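Local coordinates for agarase (Pseudoalteromonas fuliginea, PDB 6XJ9), which probably hydrolyses the beta-1,4 linkages of agarose, as a family 50 glycoside hydrolase of a marine bacterium, at residues Tyr128-Ala133 with Ser207-Pro212; Ala242-Asp247 with Ala399-Arg404; Phe354-Val359 with Gly387-Gly392; Trp428-Leu433 with Glu749-Met754. All coordinates share one frame; numbering follows the deposited sequence. Where two conformers were deposited one is given.

From the N terminus, contact 1 comes first. It joins strands 128-134 and 199-210 of the CBM-like domain and closes a loop of 73 residues. The chain then enters helix 242-252, where contact 2 opens. That contact closes only at helix 397-406, and contact 3 is nested inside its loop. Contact 3 ties the residues just after edge strand 354-355 to the loop before strand 392-395. Contact 4 follows in series. It spans 315 residues and brings helix 745-763, near the C terminus, against the end of helix 413-428. No two contacts touch. Contacts 2 and 4 come closest, about 11 Å apart between nearest atoms.

Contact 1 (Tyr128-Ala133 with Ser207-Pro212); sequences YNTYYA and SLRKNP
The strand bearing Thr130 and Tyr132 runs in roughly the same sense as the strand bearing Arg209, but the two are well splayed and are not paired. Strand 89-97 lies between them and is antiparallel to both. The nearest alpha carbons, Tyr132 CA and Leu208 CA, are therefore 9.2 Å apart. Contact is made by side chains alone. Thr130 and Tyr132 are two residues apart on their strand, and both side chains leave the backbone toward Arg209. The arginine chain bends at chi3 (-59°), which brings its guanidinium group across to them. NH1 of Arg209 lies 3.7 Å from CG2 of Thr130. NH2 of Arg209 lies 3.7 Å from CB of Tyr132 and also reaches the start of its ring, 3.9 Å from Tyr132 CG. Ring and guanidinium planes stand 39° apart, so this is no flat stack. All of this lies in the strand-rich CBM-like domain, where Arg209 reaches past strand 89-97 and touches Ala92 on it. The charge of Arg209 is met by Glu168, and its NE binds OD1 of Asn90 on the middle strand. A leucine in its place would probably leave Glu168 without its charged mate and Asn90 OD1 without this donor. Tyr132 stacks its ring on Trp164.

Contact 2 (Ala242-Asp247 with Ala399-Arg404); sequences AELLSD and AANLER
Leu244 and Leu245 carry the packing of helix 242-252 against Asn401 and Arg404 of helix 397-406. This is a helix-to-helix crossing, with the short axes 10.1 Å apart at a signed angle of -70°. Leu244 points at the other helix, and its CD1 tip does the touching. It sits 3.9 Å from CB of Arg404 and 4.1 Å from the backbone O of Asn401. The two side chains meet at a slant, and the leucine lies against the root of the arginine, not its charged end. Leu245 reaches across with its CD2 branch alone.

The polar ends of Asn401 and Arg404 meet along one side of their own helix. The guanidinium group comes side-on and gives two bonds to a single oxygen. NH2 of Arg404 is 2.9 Å from OD1 of Asn401, with that oxygen 21° out of the guanidinium plane. NE of Arg404 makes a longer bond of 3.3 Å to the same OD1. Arg404 NH2 also binds the backbone O of Glu225. ND2 of Asn401 binds the backbone O atoms of Val739 and Phe226, so both groups are fixed. CD2 of Leu245 rests 3.6 Å from the backbone O of Arg404.

Contact 3 (Phe354-Val359 with Gly387-Gly392); sequences FVASQV and GPLEHG
Ser357 and Pro388 mark the closest approach of the two backbones, with their CA atoms 6.7 Å apart. Segment 354-359 passes from the edge strand 354-355 into helix 358-361, and segment 387-392 is the loop that leads into strand 392-395. No hydrogen bond joins them. Leu389 does most of the work. With CG anti to the carbonyl carbon (chi1 -58°), the branched end of Leu389 is directed at Ala356 and Ser357. CD2 of Leu389 is 3.7 Å from CB of Ala356 and 3.9 Å from CB of Ser357. The CD1 branch also meets Ser357, with Leu389 CD1 4.1 Å from Ser357 CB. One methylene of the proline ring comes up beside the serine hydroxyl, Pro388 CG lying 3.7 Å from Ser357 OG. The same ring touches Arg360. With an alanine in place of Leu389, a gap is likely to open beside Ala356 and Ser357, and the loop could shift. OG of Ser357 is turned anti to its backbone N (chi1 170°) and accepts a bond from the backbone N of Arg360. This is a classic serine N-cap, set where an edge strand of a four-stranded antiparallel sheet turns into a short helix.

Contact 4 (Trp428-Leu433 with Glu749-Met754); sequences WGFSSL and EAAKAM
The Schellman motif that ends helix 413-428 sets the backbone of Trp428 and the ring of Phe430 against Ala751 and Lys752 of helix 745-763. Gly429 makes the turn with a positive phi of 89°. A CB there would collide with the carbonyl O of Trp428. Just before the turn, that carbonyl faces the second helix. The O of Trp428 is 3.3 Å from CA of Lys752, a CA-H...O contact with an angle of 146° at the hydrogen. Asn755, one turn further along the same helix, also reaches this oxygen and binds it through ND2. The stem of Lys752 runs past the backbone of the turn, its CG 4.0 Å from CA of Trp428. Its ammonium group then turns back along its own helix and forms a salt bridge. NZ of Lys752 lies 3.2 Å from OE2 of Glu749, on the syn side of the carboxylate and 24° out of its plane.

The apolar part of the contact is made by Phe430. With CG anti to the carbonyl carbon, its ring extends toward the helix, and CZ of Phe430 comes 3.6 Å from CB of Ala751. The small alanine lets the ring come close to the helix. Phe736 meets the Phe430 ring edge-to-face, and Thr303 and Ile305 of strand 299-305 touch it as well. The chemistry is thus divided. The Phe430-Ala751 pair is a buried apolar contact, while the Trp428 carbonyl, left over at a helix end, finds its polar partner in the neighbouring helix.

Contact 1 (Tyr128-Ala133 with Ser207-Pro212)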
loop_
_atom_site.group_PDB
_atom_site.type_symbol
_atom_site.label_atom_id
_atom_site.label_comp_id
_atom_site.label_asym_id
_atom_site.label_seq_id
_atom_site.Cartn_x
_atom_site.Cartn_y
_atom_site.Cartn_z
ATOM N N TYR A 128 5.415 1.807 20.241
ATOM C CA TYR A 128 6.815 1.905 20.610
ATOM C C TYR A 128 7.644 0.791 19.978
ATOM O O TYR A 128 7.266 -0.382 19.992
ATOM C CB TYR A 128 6.943 1.950 22.134
ATOM C CG TYR A 128 6.537 3.267 22.744
ATOM C CD1 TYR A 128 7.441 4.314 22.833
ATOM C CD2 TYR A 128 5.253 3.474 23.219
ATOM C CE1 TYR A 128 7.076 5.534 23.380
ATOM C CE2 TYR A 128 4.870 4.686 23.772
ATOM C CZ TYR A 128 5.791 5.717 23.856
ATOM O OH TYR A 128 5.435 6.917 24.398
ATOM N N ASN A 129 8.795 1.197 19.437
ATOM C CA ASN A 129 9.817 0.300 18.930
ATOM C C ASN A 129 11.165 0.823 19.407
ATOM O O ASN A 129 11.270 1.983 19.808
ATOM C CB ASN A 129 9.746 0.205 17.402
ATOM C CG ASN A 129 8.461 -0.447 16.950
ATOM O OD1 ASN A 129 8.342 -1.671 16.979
ATOM N ND2 ASN A 129 7.482 0.359 16.568
ATOM N N THR A 130 12.186 -0.034 19.350
ATOM C CA THR A 130 13.528 0.379 19.726
ATOM C C THR A 130 14.353 0.643 18.469
ATOM O O THR A 130 14.374 -0.167 17.541
ATOM C CB THR A 130 14.163 -0.577 20.747
ATOM O OG1 THR A 130 13.431 -0.424 21.962
ATOM C CG2 THR A 130 15.612 -0.255 21.035
ATOM N N TYR A 131 15.007 1.808 18.471
ATOM C CA TYR A 131 15.901 2.265 17.422
ATOM C C TYR A 131 17.283 2.426 18.036
ATOM O O TYR A 131 17.430 3.094 19.059
ATOM C CB TYR A 131 15.381 3.579 16.835
ATOM C CG TYR A 131 13.981 3.443 16.298
ATOM C CD1 TYR A 131 12.878 3.488 17.144
ATOM C CD2 TYR A 131 13.763 3.203 14.949
ATOM C CE1 TYR A 131 11.589 3.323 16.655
ATOM C CE2 TYR A 131 12.484 3.034 14.448
ATOM C CZ TYR A 131 11.395 3.103 15.299
ATOM O OH TYR A 131 10.143 2.937 14.781
ATOM N N TYR A 132 18.285 1.784 17.432
ATOM C CA TYR A 132 19.591 1.773 18.069
ATOM C C TYR A 132 20.681 2.182 17.082
ATOM O O TYR A 132 20.540 2.031 15.868
ATOM C CB TYR A 132 19.841 0.420 18.738
ATOM C CG TYR A 132 20.018 -0.710 17.758
ATOM C CD1 TYR A 132 21.231 -0.908 17.109
ATOM C CD2 TYR A 132 18.975 -1.579 17.475
ATOM C CE1 TYR A 132 21.404 -1.936 16.197
ATOM C CE2 TYR A 132 19.138 -2.619 16.569
ATOM C CZ TYR A 132 20.355 -2.793 15.931
ATOM O OH TYR A 132 20.534 -3.809 15.036
ATOM N N ALA A 133 21.764 2.726 17.635
ATOM C CA ALA A 133 22.948 3.091 16.886
ATOM C C ALA A 133 24.168 2.596 17.657
ATOM O O ALA A 133 24.388 3.021 18.788
ATOM C CB ALA A 133 22.969 4.593 16.719
ATOM N N SER A 207 18.892 5.087 26.329
ATOM C CA SER A 207 19.734 4.227 27.133
ATOM C C SER A 207 20.981 3.827 26.349
ATOM O O SER A 207 20.977 3.839 25.119
ATOM C CB SER A 207 18.952 3.015 27.585
ATOM O OG SER A 207 18.373 2.344 26.473
ATOM N N LEU A 208 22.046 3.474 27.083
ATOM C CA LEU A 208 23.197 2.794 26.507
ATOM C C LEU A 208 23.079 1.312 26.849
ATOM O O LEU A 208 22.677 0.971 27.960
ATOM C CB LEU A 208 24.493 3.367 27.089
ATOM C CG LEU A 208 24.780 4.838 26.802
ATOM C CD1 LEU A 208 26.090 5.250 27.463
ATOM C CD2 LEU A 208 24.835 5.106 25.304
ATOM N N ARG A 209 23.420 0.439 25.892
ATOM C CA ARG A 209 23.262 -0.992 26.101
ATOM C C ARG A 209 24.454 -1.737 25.517
ATOM O O ARG A 209 25.052 -1.286 24.545
ATOM C CB ARG A 209 21.990 -1.531 25.435
ATOM C CG ARG A 209 20.746 -0.675 25.630
ATOM C CD ARG A 209 19.553 -1.285 24.922
ATOM N NE ARG A 209 19.779 -1.432 23.488
ATOM C CZ ARG A 209 18.912 -1.990 22.650
ATOM N NH1 ARG A 209 17.764 -2.461 23.109
ATOM N NH2 ARG A 209 19.198 -2.082 21.362
ATOM N N LYS A 210 24.763 -2.896 26.114
ATOM C CA LYS A 210 25.754 -3.816 25.576
ATOM C C LYS A 210 25.203 -4.410 24.282
ATOM O O LYS A 210 24.066 -4.867 24.249
ATOM C CB LYS A 210 26.051 -4.940 26.581
ATOM C CG LYS A 210 26.490 -4.494 27.972
ATOM N N ASN A 211 26.020 -4.420 23.228
ATOM C CA ASN A 211 25.642 -5.050 21.969
ATOM C C ASN A 211 25.438 -6.546 22.197
ATOM O O ASN A 211 26.235 -7.183 22.885
ATOM C CB ASN A 211 26.698 -4.831 20.881
ATOM C CG ASN A 211 26.825 -3.386 20.451
ATOM O OD1 ASN A 211 25.882 -2.616 20.588
ATOM N ND2 ASN A 211 27.981 -3.009 19.933
ATOM N N PRO A 212 24.366 -7.157 21.641
ATOM C CA PRO A 212 24.215 -8.616 21.666
ATOM C C PRO A 212 25.369 -9.292 20.921
ATOM O O PRO A 212 26.174 -8.617 20.282
ATOM C CB PRO A 212 22.883 -8.854 20.937
ATOM C CG PRO A 212 22.142 -7.532 21.045
ATOM C CD PRO A 212 23.228 -6.476 21.001
#

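Contact 2 (Ala242-Asp247 with Ala399-Arg404)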
loop_
_atom_site.group_PDB
_atom_site.type_symbol
_atom_site.label_atom_id
_atom_site.label_comp_id
_atom_site.label_asym_id
_atom_site.label_seq_id
_atom_site.Cartn_x
_atom_site.Cartn_y
_atom_site.Cartn_z
ATOM N N ALA A 242 11.109 -19.468 -12.868
ATOM C CA ALA A 242 9.831 -19.573 -13.564
ATOM C C ALA A 242 8.932 -18.379 -13.255
ATOM O O ALA A 242 8.036 -18.049 -14.033
ATOM C CB ALA A 242 9.133 -20.874 -13.209
ATOM N N GLU A 243 9.149 -17.752 -12.097
ATOM C CA GLU A 243 8.329 -16.618 -11.699
ATOM C C GLU A 243 8.598 -15.429 -12.620
ATOM O O GLU A 243 7.704 -14.616 -12.845
ATOM C CB GLU A 243 8.597 -16.245 -10.241
ATOM C CG GLU A 243 8.182 -17.311 -9.246
ATOM C CD GLU A 243 8.232 -16.829 -7.806
ATOM O OE1 GLU A 243 7.305 -16.110 -7.398
ATOM O OE2 GLU A 243 9.202 -17.154 -7.105
ATOM N N LEU A 244 9.832 -15.338 -13.133
ATOM C CA LEU A 244 10.250 -14.279 -14.045
ATOM C C LEU A 244 9.448 -14.387 -15.343
ATOM O O LEU A 244 8.936 -13.387 -15.836
ATOM C CB LEU A 244 11.755 -14.394 -14.335
ATOM C CG LEU A 244 12.730 -14.299 -13.156
ATOM C CD1 LEU A 244 14.168 -14.211 -13.656
ATOM C CD2 LEU A 244 12.419 -13.104 -12.266
ATOM N N LEU A 245 9.315 -15.615 -15.877
ATOM C CA LEU A 245 8.597 -15.825 -17.132
ATOM C C LEU A 245 7.116 -15.541 -16.897
ATOM O O LEU A 245 6.452 -14.903 -17.714
ATOM C CB LEU A 245 8.796 -17.264 -17.623
ATOM C CG LEU A 245 10.219 -17.829 -17.598
ATOM C CD1 LEU A 245 10.250 -19.214 -18.235
ATOM C CD2 LEU A 245 11.203 -16.911 -18.303
ATOM N N SER A 246 6.625 -16.043 -15.760
ATOM C CA SER A 246 5.308 -15.777 -15.211
ATOM C C SER A 246 5.043 -14.268 -15.160
ATOM O O SER A 246 4.016 -13.787 -15.649
ATOM C CB SER A 246 5.238 -16.408 -13.840
ATOM O OG SER A 246 3.961 -16.248 -13.268
ATOM N N ASP A 247 5.984 -13.521 -14.562
ATOM C CA ASP A 247 5.877 -12.072 -14.434
ATOM C C ASP A 247 5.664 -11.427 -15.805
ATOM O O ASP A 247 4.767 -10.608 -15.965
ATOM C CB ASP A 247 7.104 -11.462 -13.741
ATOM C CG ASP A 247 7.275 -11.795 -12.260
ATOM O OD1 ASP A 247 6.287 -12.157 -11.603
ATOM O OD2 ASP A 247 8.423 -11.711 -11.785
ATOM N N ALA A 399 20.969 -7.380 -15.003
ATOM C CA ALA A 399 21.133 -7.766 -16.399
ATOM C C ALA A 399 20.979 -9.283 -16.555
ATOM O O ALA A 399 20.365 -9.742 -17.514
ATOM C CB ALA A 399 22.472 -7.302 -16.922
ATOM N N ALA A 400 21.542 -10.060 -15.616
ATOM C CA ALA A 400 21.355 -11.507 -15.642
ATOM C C ALA A 400 19.862 -11.851 -15.634
ATOM O O ALA A 400 19.404 -12.692 -16.412
ATOM C CB ALA A 400 22.098 -12.160 -14.501
ATOM N N ASN A 401 19.101 -11.167 -14.774
ATOM C CA ASN A 401 17.664 -11.369 -14.671
ATOM C C ASN A 401 16.950 -11.045 -15.982
ATOM O O ASN A 401 15.983 -11.723 -16.333
ATOM C CB ASN A 401 17.081 -10.644 -13.459
ATOM C CG ASN A 401 17.519 -11.295 -12.166
ATOM O OD1 ASN A 401 17.864 -12.482 -12.149
ATOM N ND2 ASN A 401 17.521 -10.525 -11.089
ATOM N N LEU A 402 17.431 -10.016 -16.692
ATOM C CA LEU A 402 16.840 -9.613 -17.961
ATOM C C LEU A 402 16.981 -10.735 -18.984
ATOM O O LEU A 402 16.066 -10.976 -19.775
ATOM C CB LEU A 402 17.527 -8.351 -18.491
ATOM C CG LEU A 402 17.217 -7.034 -17.776
ATOM C CD1 LEU A 402 17.824 -5.881 -18.562
ATOM C CD2 LEU A 402 15.718 -6.824 -17.614
ATOM N N GLU A 403 18.161 -11.362 -19.011
ATOM C CA GLU A 403 18.417 -12.428 -19.965
ATOM C C GLU A 403 17.627 -13.673 -19.570
ATOM O O GLU A 403 17.091 -14.363 -20.435
ATOM C CB GLU A 403 19.909 -12.721 -20.075
ATOM C CG GLU A 403 20.215 -13.754 -21.145
ATOM C CD GLU A 403 21.691 -13.977 -21.409
ATOM O OE1 GLU A 403 22.513 -13.515 -20.598
ATOM O OE2 GLU A 403 22.011 -14.610 -22.430
ATOM N N ARG A 404 17.532 -13.935 -18.259
ATOM C CA ARG A 404 16.718 -15.039 -17.771
ATOM C C ARG A 404 15.260 -14.814 -18.177
ATOM O O ARG A 404 14.560 -15.752 -18.552
ATOM C CB ARG A 404 16.861 -15.188 -16.251
ATOM C CG ARG A 404 18.124 -15.917 -15.804
ATOM C CD ARG A 404 18.059 -16.386 -14.357
ATOM N NE ARG A 404 18.619 -15.358 -13.511
ATOM C CZ ARG A 404 19.566 -15.501 -12.585
ATOM N NH1 ARG A 404 20.086 -16.685 -12.295
ATOM N NH2 ARG A 404 19.969 -14.430 -11.925
#

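Contact 3 (Phe354-Val359 with Gly387-Gly392)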
loop_
_atom_site.group_PDB
_atom_site.type_symbol
_atom_site.label_atom_id
_atom_site.label_comp_id
_atom_site.label_asym_id
_atom_site.label_seq_id
_atom_site.Cartn_x
_atom_site.Cartn_y
_atom_site.Cartn_z
ATOM N N PHE A 354 41.768 -13.751 -9.671
ATOM C CA PHE A 354 42.105 -14.106 -8.300
ATOM C C PHE A 354 41.137 -13.426 -7.331
ATOM O O PHE A 354 40.456 -12.471 -7.695
ATOM C CB PHE A 354 43.577 -13.788 -8.009
ATOM C CG PHE A 354 43.901 -12.322 -7.847
ATOM C CD1 PHE A 354 44.180 -11.525 -8.946
ATOM C CD2 PHE A 354 43.931 -11.736 -6.588
ATOM C CE1 PHE A 354 44.488 -10.181 -8.789
ATOM C CE2 PHE A 354 44.241 -10.393 -6.431
ATOM C CZ PHE A 354 44.512 -9.616 -7.534
ATOM N N VAL A 355 41.090 -13.921 -6.087
ATOM C CA VAL A 355 40.297 -13.270 -5.058
ATOM C C VAL A 355 41.097 -12.096 -4.494
ATOM O O VAL A 355 42.142 -12.287 -3.874
ATOM C CB VAL A 355 39.842 -14.249 -3.959
ATOM C CG1 VAL A 355 38.847 -13.591 -3.011
ATOM C CG2 VAL A 355 39.253 -15.533 -4.530
ATOM N N ALA A 356 40.601 -10.873 -4.723
ATOM C CA ALA A 356 41.238 -9.684 -4.181
ATOM C C ALA A 356 40.575 -9.287 -2.862
ATOM O O ALA A 356 41.238 -8.744 -1.981
ATOM C CB ALA A 356 41.217 -8.558 -5.186
ATOM N N SER A 357 39.270 -9.557 -2.729
ATOM C CA SER A 357 38.575 -9.334 -1.468
ATOM C C SER A 357 37.749 -10.557 -1.081
ATOM O O SER A 357 36.720 -10.839 -1.703
ATOM C CB SER A 357 37.706 -8.108 -1.507
ATOM O OG SER A 357 36.885 -8.059 -0.347
ATOM N N GLN A 358 38.204 -11.247 -0.025
ATOM C CA GLN A 358 37.507 -12.406 0.513
ATOM C C GLN A 358 36.127 -11.988 1.014
ATOM O O GLN A 358 35.157 -12.733 0.853
ATOM C CB GLN A 358 38.325 -13.079 1.623
ATOM C CG GLN A 358 39.358 -14.068 1.105
ATOM C CD GLN A 358 38.739 -15.266 0.422
ATOM O OE1 GLN A 358 37.574 -15.602 0.627
ATOM N NE2 GLN A 358 39.521 -15.923 -0.417
ATOM N N VAL A 359 36.054 -10.791 1.609
ATOM C CA VAL A 359 34.813 -10.282 2.174
ATOM C C VAL A 359 33.790 -10.107 1.056
ATOM O O VAL A 359 32.635 -10.493 1.229
ATOM C CB VAL A 359 35.019 -8.994 2.999
ATOM C CG1 VAL A 359 33.705 -8.333 3.378
ATOM C CG2 VAL A 359 35.834 -9.270 4.255
ATOM N N GLY A 387 35.292 1.282 -0.514
ATOM C CA GLY A 387 35.242 -0.160 -0.361
ATOM C C GLY A 387 36.639 -0.759 -0.234
ATOM O O GLY A 387 37.635 -0.044 -0.289
ATOM N N PRO A 388 36.750 -2.093 -0.051
ATOM C CA PRO A 388 38.054 -2.764 -0.031
ATOM C C PRO A 388 38.840 -2.803 -1.345
ATOM O O PRO A 388 40.020 -3.149 -1.332
ATOM C CB PRO A 388 37.709 -4.186 0.453
ATOM C CG PRO A 388 36.260 -4.383 0.045
ATOM C CD PRO A 388 35.628 -3.014 0.198
ATOM N N LEU A 389 38.208 -2.437 -2.471
ATOM C CA LEU A 389 38.867 -2.543 -3.769
ATOM C C LEU A 389 38.924 -1.188 -4.467
ATOM O O LEU A 389 37.978 -0.410 -4.390
ATOM C CB LEU A 389 38.116 -3.559 -4.637
ATOM C CG LEU A 389 37.999 -4.962 -4.045
ATOM C CD1 LEU A 389 37.052 -5.805 -4.877
ATOM C CD2 LEU A 389 39.370 -5.624 -3.955
ATOM N N GLU A 390 40.021 -0.937 -5.187
ATOM C CA GLU A 390 40.159 0.286 -5.967
ATOM C C GLU A 390 39.733 0.031 -7.411
ATOM O O GLU A 390 39.545 0.958 -8.196
ATOM C CB GLU A 390 41.578 0.841 -5.864
ATOM C CG GLU A 390 42.007 1.107 -4.427
ATOM C CD GLU A 390 43.337 1.829 -4.295
ATOM O OE1 GLU A 390 44.351 1.305 -4.799
ATOM O OE2 GLU A 390 43.353 2.920 -3.692
ATOM N N HIS A 391 39.575 -1.255 -7.738
ATOM C CA HIS A 391 39.173 -1.729 -9.048
ATOM C C HIS A 391 38.857 -3.215 -8.927
ATOM O O HIS A 391 39.284 -3.877 -7.979
ATOM C CB HIS A 391 40.293 -1.482 -10.077
ATOM C CG HIS A 391 41.671 -1.699 -9.538
ATOM N ND1 HIS A 391 42.160 -2.956 -9.226
ATOM C CD2 HIS A 391 42.669 -0.830 -9.254
ATOM C CE1 HIS A 391 43.396 -2.851 -8.771
ATOM N NE2 HIS A 391 43.729 -1.554 -8.774
ATOM N N GLY A 392 38.112 -3.744 -9.895
ATOM C CA GLY A 392 37.861 -5.171 -9.890
ATOM C C GLY A 392 36.682 -5.565 -10.767
ATOM O O GLY A 392 35.991 -4.721 -11.342
#

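Contact 4 (Trp428-Leu433 with Glu749-Met754)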
loop_
_atom_site.group_PDB
_atom_site.type_symbol
_atom_site.label_atom_id
_atom_site.label_comp_id
_atom_site.label_asym_id
_atom_site.label_seq_id
_atom_site.Cartn_x
_atom_site.Cartn_y
_atom_site.Cartn_z
ATOM N N TRP A 428 2.428 3.765 -17.115
ATOM C CA TRP A 428 2.527 4.406 -15.816
ATOM C C TRP A 428 2.218 5.895 -15.932
ATOM O O TRP A 428 2.097 6.572 -14.912
ATOM C CB TRP A 428 3.903 4.161 -15.181
ATOM C CG TRP A 428 4.228 2.708 -15.007
ATOM C CD1 TRP A 428 3.352 1.659 -15.016
ATOM C CD2 TRP A 428 5.527 2.142 -14.772
ATOM N NE1 TRP A 428 4.023 0.479 -14.853
ATOM C CE2 TRP A 428 5.356 0.742 -14.690
ATOM C CE3 TRP A 428 6.816 2.675 -14.635
ATOM C CZ2 TRP A 428 6.422 -0.124 -14.442
ATOM C CZ3 TRP A 428 7.869 1.819 -14.403
ATOM C CH2 TRP A 428 7.673 0.440 -14.312
ATOM N N GLY A 429 2.107 6.388 -17.176
ATOM C CA GLY A 429 1.708 7.765 -17.427
ATOM C C GLY A 429 2.878 8.755 -17.464
ATOM O O GLY A 429 2.670 9.961 -17.569
ATOM N N PHE A 430 4.117 8.265 -17.394
ATOM C CA PHE A 430 5.245 9.185 -17.361
ATOM C C PHE A 430 5.397 9.876 -18.720
ATOM O O PHE A 430 5.350 9.233 -19.775
ATOM C CB PHE A 430 6.530 8.472 -16.928
ATOM C CG PHE A 430 6.653 8.174 -15.453
ATOM C CD1 PHE A 430 6.651 9.196 -14.512
ATOM C CD2 PHE A 430 6.787 6.871 -14.999
ATOM C CE1 PHE A 430 6.782 8.927 -13.158
ATOM C CE2 PHE A 430 6.903 6.602 -13.642
ATOM C CZ PHE A 430 6.908 7.632 -12.724
ATOM N N SER A 431 5.652 11.189 -18.673
ATOM C CA SER A 431 5.743 12.011 -19.869
ATOM C C SER A 431 7.083 11.862 -20.588
ATOM O O SER A 431 7.194 12.311 -21.731
ATOM C CB SER A 431 5.497 13.454 -19.556
ATOM O OG SER A 431 6.585 13.976 -18.806
ATOM N N SER A 432 8.094 11.293 -19.906
ATOM C CA SER A 432 9.461 11.311 -20.415
ATOM C C SER A 432 10.274 10.146 -19.861
ATOM O O SER A 432 9.888 9.530 -18.873
ATOM C CB SER A 432 10.135 12.637 -20.087
ATOM O OG SER A 432 10.367 12.760 -18.685
ATOM N N LEU A 433 11.398 9.854 -20.528
ATOM C CA LEU A 433 12.525 9.138 -19.942
ATOM C C LEU A 433 13.458 10.197 -19.372
ATOM O O LEU A 433 13.733 11.191 -20.037
ATOM C CB LEU A 433 13.273 8.363 -21.039
ATOM C CG LEU A 433 12.491 7.302 -21.819
ATOM C CD1 LEU A 433 13.326 6.790 -22.995
ATOM C CD2 LEU A 433 12.119 6.129 -20.910
ATOM N N GLU A 749 1.232 2.570 -8.970
ATOM C CA GLU A 749 -0.140 3.019 -8.777
ATOM C C GLU A 749 -0.158 4.511 -8.462
ATOM O O GLU A 749 -0.985 5.252 -8.995
ATOM C CB GLU A 749 -0.834 2.211 -7.675
ATOM C CG GLU A 749 -1.047 0.747 -8.035
ATOM C CD GLU A 749 -2.014 0.519 -9.182
ATOM O OE1 GLU A 749 -3.210 0.810 -8.994
ATOM O OE2 GLU A 749 -1.564 0.082 -10.270
ATOM N N ALA A 750 0.762 4.952 -7.595
ATOM C CA ALA A 750 0.834 6.359 -7.235
ATOM C C ALA A 750 1.281 7.194 -8.434
ATOM O O ALA A 750 0.737 8.269 -8.673
ATOM C CB ALA A 750 1.735 6.567 -6.044
ATOM N N ALA A 751 2.263 6.682 -9.184
ATOM C CA ALA A 751 2.743 7.338 -10.390
ATOM C C ALA A 751 1.605 7.509 -11.396
ATOM O O ALA A 751 1.454 8.592 -11.972
ATOM C CB ALA A 751 3.902 6.571 -10.977
ATOM N N LYS A 752 0.795 6.455 -11.592
ATOM C CA LYS A 752 -0.262 6.513 -12.593
ATOM C C LYS A 752 -1.256 7.609 -12.226
ATOM O O LYS A 752 -1.741 8.331 -13.098
ATOM C CB LYS A 752 -1.109 5.239 -12.614
ATOM C CG LYS A 752 -0.540 4.005 -13.290
ATOM C CD LYS A 752 -1.645 2.958 -13.305
ATOM C CE LYS A 752 -1.217 1.531 -13.526
ATOM N NZ LYS A 752 -2.380 0.627 -13.309
ATOM N N ALA A 753 -1.610 7.676 -10.936
ATOM C CA ALA A 753 -2.619 8.613 -10.472
ATOM C C ALA A 753 -2.076 10.029 -10.619
ATOM O O ALA A 753 -2.772 10.914 -11.105
ATOM C CB ALA A 753 -2.994 8.316 -9.041
ATOM N N MET A 754 -0.814 10.208 -10.219
ATOM C CA MET A 754 -0.167 11.511 -10.241
ATOM C C MET A 754 -0.128 12.046 -11.672
ATOM O O MET A 754 -0.503 13.182 -11.919
ATOM C CB MET A 754 1.261 11.429 -9.692
ATOM C CG MET A 754 1.992 12.757 -9.742
ATOM S SD MET A 754 1.155 14.005 -8.734
ATOM C CE MET A 754 1.445 15.463 -9.726
#